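Local coordinates for protein MGS-M4 (Unidentified, PDB 4Q3M) that is probably an NAD(P)H-dependent oxidoreductase of the aldo-keto reductase family, built on a TIM barrel, whose natural substrate is unknown, at residues K24-L35 / N50-S61. Numbering follows the deposited sequence.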
loop_
_atom_site.group_PDB
_atom_site.type_symbol
_atom_site.label_atom_id
_atom_site.label_comp_id
_atom_site.label_asym_id
_atom_site.label_seq_id
_atom_site.Cartn_x
_atom_site.Cartn_y
_atom_site.Cartn_z
ATOM N N LYS A 24 -28.851 -5.136 -14.410
ATOM C CA LYS A 24 -30.186 -5.384 -13.867
ATOM C C LYS A 24 -30.438 -6.829 -13.415
ATOM O O LYS A 24 -30.191 -7.782 -14.157
ATOM C CB LYS A 24 -31.242 -4.973 -14.902
ATOM C CG LYS A 24 -31.204 -3.497 -15.284
ATOM C CD LYS A 24 -31.399 -2.590 -14.076
ATOM C CE LYS A 24 -31.314 -1.113 -14.432
ATOM N NZ LYS A 24 -29.968 -0.735 -14.934
ATOM N N ASN A 25 -30.911 -6.963 -12.177
ATOM C CA ASN A 25 -31.354 -8.238 -11.604
ATOM C C ASN A 25 -30.264 -9.306 -11.467
ATOM O O ASN A 25 -30.528 -10.409 -10.989
ATOM C CB ASN A 25 -32.519 -8.799 -12.425
ATOM C CG ASN A 25 -33.728 -7.882 -12.417
ATOM O OD1 ASN A 25 -33.957 -7.150 -11.454
ATOM N ND2 ASN A 25 -34.505 -7.914 -13.493
ATOM N N ASP A 26 -29.044 -8.978 -11.880
ATOM C CA ASP A 26 -27.918 -9.880 -11.681
ATOM C C ASP A 26 -27.494 -9.848 -10.219
ATOM O O ASP A 26 -27.024 -10.847 -9.677
ATOM C CB ASP A 26 -26.748 -9.508 -12.593
ATOM C CG ASP A 26 -27.022 -9.822 -14.051
ATOM O OD1 ASP A 26 -26.689 -10.943 -14.492
ATOM O OD2 ASP A 26 -27.568 -8.949 -14.758
ATOM N N ALA A 27 -27.669 -8.693 -9.588
ATOM C CA ALA A 27 -27.412 -8.552 -8.161
ATOM C C ALA A 27 -28.551 -9.172 -7.364
ATOM O O ALA A 27 -28.331 -9.791 -6.326
ATOM C CB ALA A 27 -27.235 -7.091 -7.790
ATOM N N TYR A 28 -29.771 -8.998 -7.865
ATOM C CA TYR A 28 -30.958 -9.560 -7.230
ATOM C C TYR A 28 -30.907 -11.085 -7.209
ATOM O O TYR A 28 -31.116 -11.706 -6.167
ATOM C CB TYR A 28 -32.224 -9.087 -7.950
ATOM C CG TYR A 28 -33.483 -9.811 -7.523
ATOM C CD1 TYR A 28 -34.179 -9.422 -6.387
ATOM C CD2 TYR A 28 -33.977 -10.880 -8.260
ATOM C CE1 TYR A 28 -35.329 -10.082 -5.993
ATOM C CE2 TYR A 28 -35.124 -11.546 -7.874
ATOM C CZ TYR A 28 -35.796 -11.143 -6.740
ATOM O OH TYR A 28 -36.940 -11.802 -6.352
ATOM N N ASN A 29 -30.633 -11.677 -8.367
ATOM C CA ASN A 29 -30.576 -13.129 -8.493
ATOM C C ASN A 29 -29.473 -13.744 -7.642
ATOM O O ASN A 29 -29.672 -14.783 -7.013
ATOM C CB ASN A 29 -30.380 -13.530 -9.956
ATOM C CG ASN A 29 -31.607 -13.262 -10.805
ATOM O OD1 ASN A 29 -32.734 -13.279 -10.311
ATOM N ND2 ASN A 29 -31.394 -13.012 -12.092
ATOM N N ALA A 30 -28.313 -13.095 -7.626
ATOM C CA ALA A 30 -27.154 -13.599 -6.896
ATOM C C ALA A 30 -27.425 -13.701 -5.399
ATOM O O ALA A 30 -27.059 -14.690 -4.763
ATOM C CB ALA A 30 -25.945 -12.712 -7.155
ATOM N N VAL A 31 -28.065 -12.676 -4.844
ATOM C CA VAL A 31 -28.366 -12.634 -3.416
ATOM C C VAL A 31 -29.231 -13.816 -2.983
ATOM O O VAL A 31 -28.913 -14.502 -2.012
ATOM C CB VAL A 31 -29.074 -11.319 -3.026
ATOM C CG1 VAL A 31 -29.635 -11.409 -1.616
ATOM C CG2 VAL A 31 -28.114 -10.146 -3.145
ATOM N N LYS A 32 -30.315 -14.059 -3.713
ATOM C CA LYS A 32 -31.224 -15.149 -3.375
ATOM C C LYS A 32 -30.601 -16.512 -3.659
ATOM O O LYS A 32 -30.778 -17.453 -2.885
ATOM C CB LYS A 32 -32.541 -15.012 -4.134
ATOM C CG LYS A 32 -33.557 -16.082 -3.777
ATOM C CD LYS A 32 -34.820 -15.468 -3.209
ATOM C CE LYS A 32 -35.429 -14.484 -4.188
ATOM N NZ LYS A 32 -36.734 -13.973 -3.704
ATOM N N ALA A 33 -29.875 -16.616 -4.769
ATOM C CA ALA A 33 -29.168 -17.847 -5.107
ATOM C C ALA A 33 -28.169 -18.194 -4.008
ATOM O O ALA A 33 -27.846 -19.360 -3.791
ATOM C CB ALA A 33 -28.462 -17.711 -6.446
ATOM N N ALA A 34 -27.692 -17.162 -3.318
ATOM C CA ALA A 34 -26.801 -17.336 -2.182
ATOM C C ALA A 34 -27.592 -17.648 -0.914
ATOM O O ALA A 34 -27.249 -18.565 -0.169
ATOM C CB ALA A 34 -25.950 -16.094 -1.983
ATOM N N LEU A 35 -28.652 -16.879 -0.677
ATOM C CA LEU A 35 -29.490 -17.061 0.505
ATOM C C LEU A 35 -30.100 -18.460 0.553
ATOM O O LEU A 35 -30.191 -19.069 1.620
ATOM C CB LEU A 35 -30.597 -16.005 0.546
ATOM C CG LEU A 35 -30.188 -14.600 0.996
ATOM C CD1 LEU A 35 -31.349 -13.629 0.855
ATOM C CD2 LEU A 35 -29.680 -14.621 2.429
ATOM N N ASN A 50 -26.653 -1.245 -5.953
ATOM C CA ASN A 50 -27.506 -2.428 -5.957
ATOM C C ASN A 50 -28.242 -2.622 -4.635
ATOM O O ASN A 50 -28.840 -3.670 -4.402
ATOM C CB ASN A 50 -26.687 -3.681 -6.293
ATOM C CG ASN A 50 -25.523 -3.905 -5.337
ATOM O OD1 ASN A 50 -25.523 -3.427 -4.202
ATOM N ND2 ASN A 50 -24.523 -4.647 -5.798
ATOM N N GLU A 51 -28.190 -1.605 -3.778
ATOM C CA GLU A 51 -28.866 -1.645 -2.483
ATOM C C GLU A 51 -30.359 -1.907 -2.646
ATOM O O GLU A 51 -30.996 -2.505 -1.779
ATOM C CB GLU A 51 -28.648 -0.337 -1.723
ATOM C CG GLU A 51 -27.219 -0.113 -1.262
ATOM C CD GLU A 51 -27.026 1.243 -0.612
ATOM O OE1 GLU A 51 -27.587 2.234 -1.125
ATOM O OE2 GLU A 51 -26.318 1.316 0.414
ATOM N N GLU A 52 -30.907 -1.452 -3.767
ATOM C CA GLU A 52 -32.311 -1.661 -4.082
ATOM C C GLU A 52 -32.600 -3.127 -4.396
ATOM O O GLU A 52 -33.522 -3.721 -3.836
ATOM C CB GLU A 52 -32.725 -0.776 -5.257
ATOM C CG GLU A 52 -32.721 0.710 -4.946
ATOM C CD GLU A 52 -33.355 1.535 -6.048
ATOM O OE1 GLU A 52 -34.373 1.088 -6.616
ATOM O OE2 GLU A 52 -32.835 2.630 -6.347
ATOM N N GLU A 53 -31.804 -3.708 -5.290
ATOM C CA GLU A 53 -31.994 -5.095 -5.703
ATOM C C GLU A 53 -31.629 -6.076 -4.594
ATOM O O GLU A 53 -32.255 -7.127 -4.456
ATOM C CB GLU A 53 -31.173 -5.398 -6.957
ATOM C CG GLU A 53 -31.618 -4.631 -8.190
ATOM C CD GLU A 53 -30.878 -5.060 -9.441
ATOM O OE1 GLU A 53 -30.011 -5.954 -9.343
ATOM O OE2 GLU A 53 -31.163 -4.503 -10.522
ATOM N N VAL A 54 -30.611 -5.733 -3.811
ATOM C CA VAL A 54 -30.197 -6.568 -2.688
ATOM C C VAL A 54 -31.281 -6.599 -1.615
ATOM O O VAL A 54 -31.634 -7.664 -1.108
ATOM C CB VAL A 54 -28.872 -6.072 -2.070
ATOM C CG1 VAL A 54 -28.615 -6.753 -0.733
ATOM C CG2 VAL A 54 -27.715 -6.313 -3.027
ATOM N N GLY A 55 -31.813 -5.427 -1.288
ATOM C CA GLY A 55 -32.822 -5.302 -0.251
ATOM C C GLY A 55 -34.121 -6.025 -0.553
ATOM O O GLY A 55 -34.761 -6.562 0.349
ATOM N N ARG A 56 -34.513 -6.039 -1.823
ATOM C CA ARG A 56 -35.755 -6.690 -2.227
ATOM C C ARG A 56 -35.589 -8.203 -2.322
ATOM O O ARG A 56 -36.547 -8.952 -2.130
ATOM C CB ARG A 56 -36.247 -6.129 -3.563
ATOM C CG ARG A 56 -36.761 -4.704 -3.472
ATOM C CD ARG A 56 -37.285 -4.212 -4.809
ATOM N NE ARG A 56 -37.726 -2.821 -4.738
ATOM C CZ ARG A 56 -36.907 -1.779 -4.807
ATOM N NH1 ARG A 56 -35.605 -1.972 -4.950
ATOM N NH2 ARG A 56 -37.386 -0.545 -4.733
ATOM N N ALA A 57 -34.372 -8.646 -2.618
ATOM C CA ALA A 57 -34.074 -10.072 -2.665
ATOM C C ALA A 57 -34.139 -10.671 -1.266
ATOM O O ALA A 57 -34.463 -11.846 -1.093
ATOM C CB ALA A 57 -32.709 -10.311 -3.287
ATOM N N ILE A 58 -33.827 -9.849 -0.269
ATOM C CA ILE A 58 -33.872 -10.269 1.125
ATOM C C ILE A 58 -35.316 -10.415 1.605
ATOM O O ILE A 58 -35.642 -11.346 2.343
ATOM C CB ILE A 58 -33.114 -9.274 2.028
ATOM C CG1 ILE A 58 -31.630 -9.253 1.656
ATOM C CG2 ILE A 58 -33.280 -9.636 3.495
ATOM C CD1 ILE A 58 -30.813 -8.253 2.442
ATOM N N LYS A 59 -36.179 -9.502 1.173
ATOM C CA LYS A 59 -37.594 -9.556 1.533
ATOM C C LYS A 59 -38.282 -10.799 0.978
ATOM O O LYS A 59 -38.957 -11.525 1.708
ATOM C CB LYS A 59 -38.328 -8.307 1.035
ATOM C CG LYS A 59 -38.109 -7.060 1.873
ATOM C CD LYS A 59 -39.194 -6.028 1.592
ATOM C CE LYS A 59 -38.903 -4.707 2.284
ATOM N NZ LYS A 59 -38.707 -4.877 3.750
ATOM N N ASP A 60 -38.101 -11.042 -0.316
ATOM C CA ASP A 60 -38.822 -12.103 -1.012
ATOM C C ASP A 60 -38.272 -13.500 -0.724
ATOM O O ASP A 60 -38.794 -14.493 -1.231
ATOM C CB ASP A 60 -38.798 -11.846 -2.521
ATOM C CG ASP A 60 -39.541 -10.584 -2.911
ATOM O OD1 ASP A 60 -40.409 -10.135 -2.133
ATOM O OD2 ASP A 60 -39.256 -10.040 -4.000
ATOM N N SER A 61 -37.225 -13.578 0.091
ATOM C CA SER A 61 -36.571 -14.853 0.372
ATOM C C SER A 61 -37.310 -15.670 1.430
ATOM O O SER A 61 -36.991 -16.841 1.649
ATOM C CB SER A 61 -35.127 -14.622 0.821
ATOM O OG SER A 61 -35.086 -13.986 2.087
#
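The methyl of Ala-57 is the bump at the middle of this contact, filling a hollow walled by Tyr-28 and Val-31 one turn apart on helix 26-35. Its CB lies 3.5 Å from Tyr-28 CD1 and 3.7 Å from Val-31 CG1. A chi1 of 170° swings the Tyr-28 ring away from its own backbone N and along helix 51-59, where its edge meets Glu-53 O. Deeper in, Val-31 CG2 meets Val-54 CG2 at 3.9 Å, the two side chains crossing at about a right angle, and both valines also rest on Ile-42 of strand 41-43. The axes of the two short helix segments come within 7.9 Å at a crossing angle of -36°, a close approach consistent with the small side chains of Ala-27 and Ala-57. Ala-27 CB also nestles against Asn-50 CB. Toward the C-terminal ends, Leu-35 CD1 fits beside Ser-61 CB, while the bent Lys-32 chain curls over Ser-61 and gives a weak hydrogen bond to Asp-60 O. At the other end Glu-53 reaches out extended beyond CG to the start of helix 26-35. Asn-25 N donates an almost straight bond (3.0 Å, 177°) to Glu-53 OE2 from above the carboxylate plane; Tyr-28 N adds a weak one to OE1. Without this carboxylate, as with an alanine here, both amides would probably lose their acceptor and a gap would open beside Ala-27. The pair belongs to neighbouring beta-alpha units on the outside of the barrel. Its chemistry is divided: an apolar seam faces the strands, and a carboxylate meets the positive end of the helix 26-35 dipole, which would be expected to stabilise its negative charge.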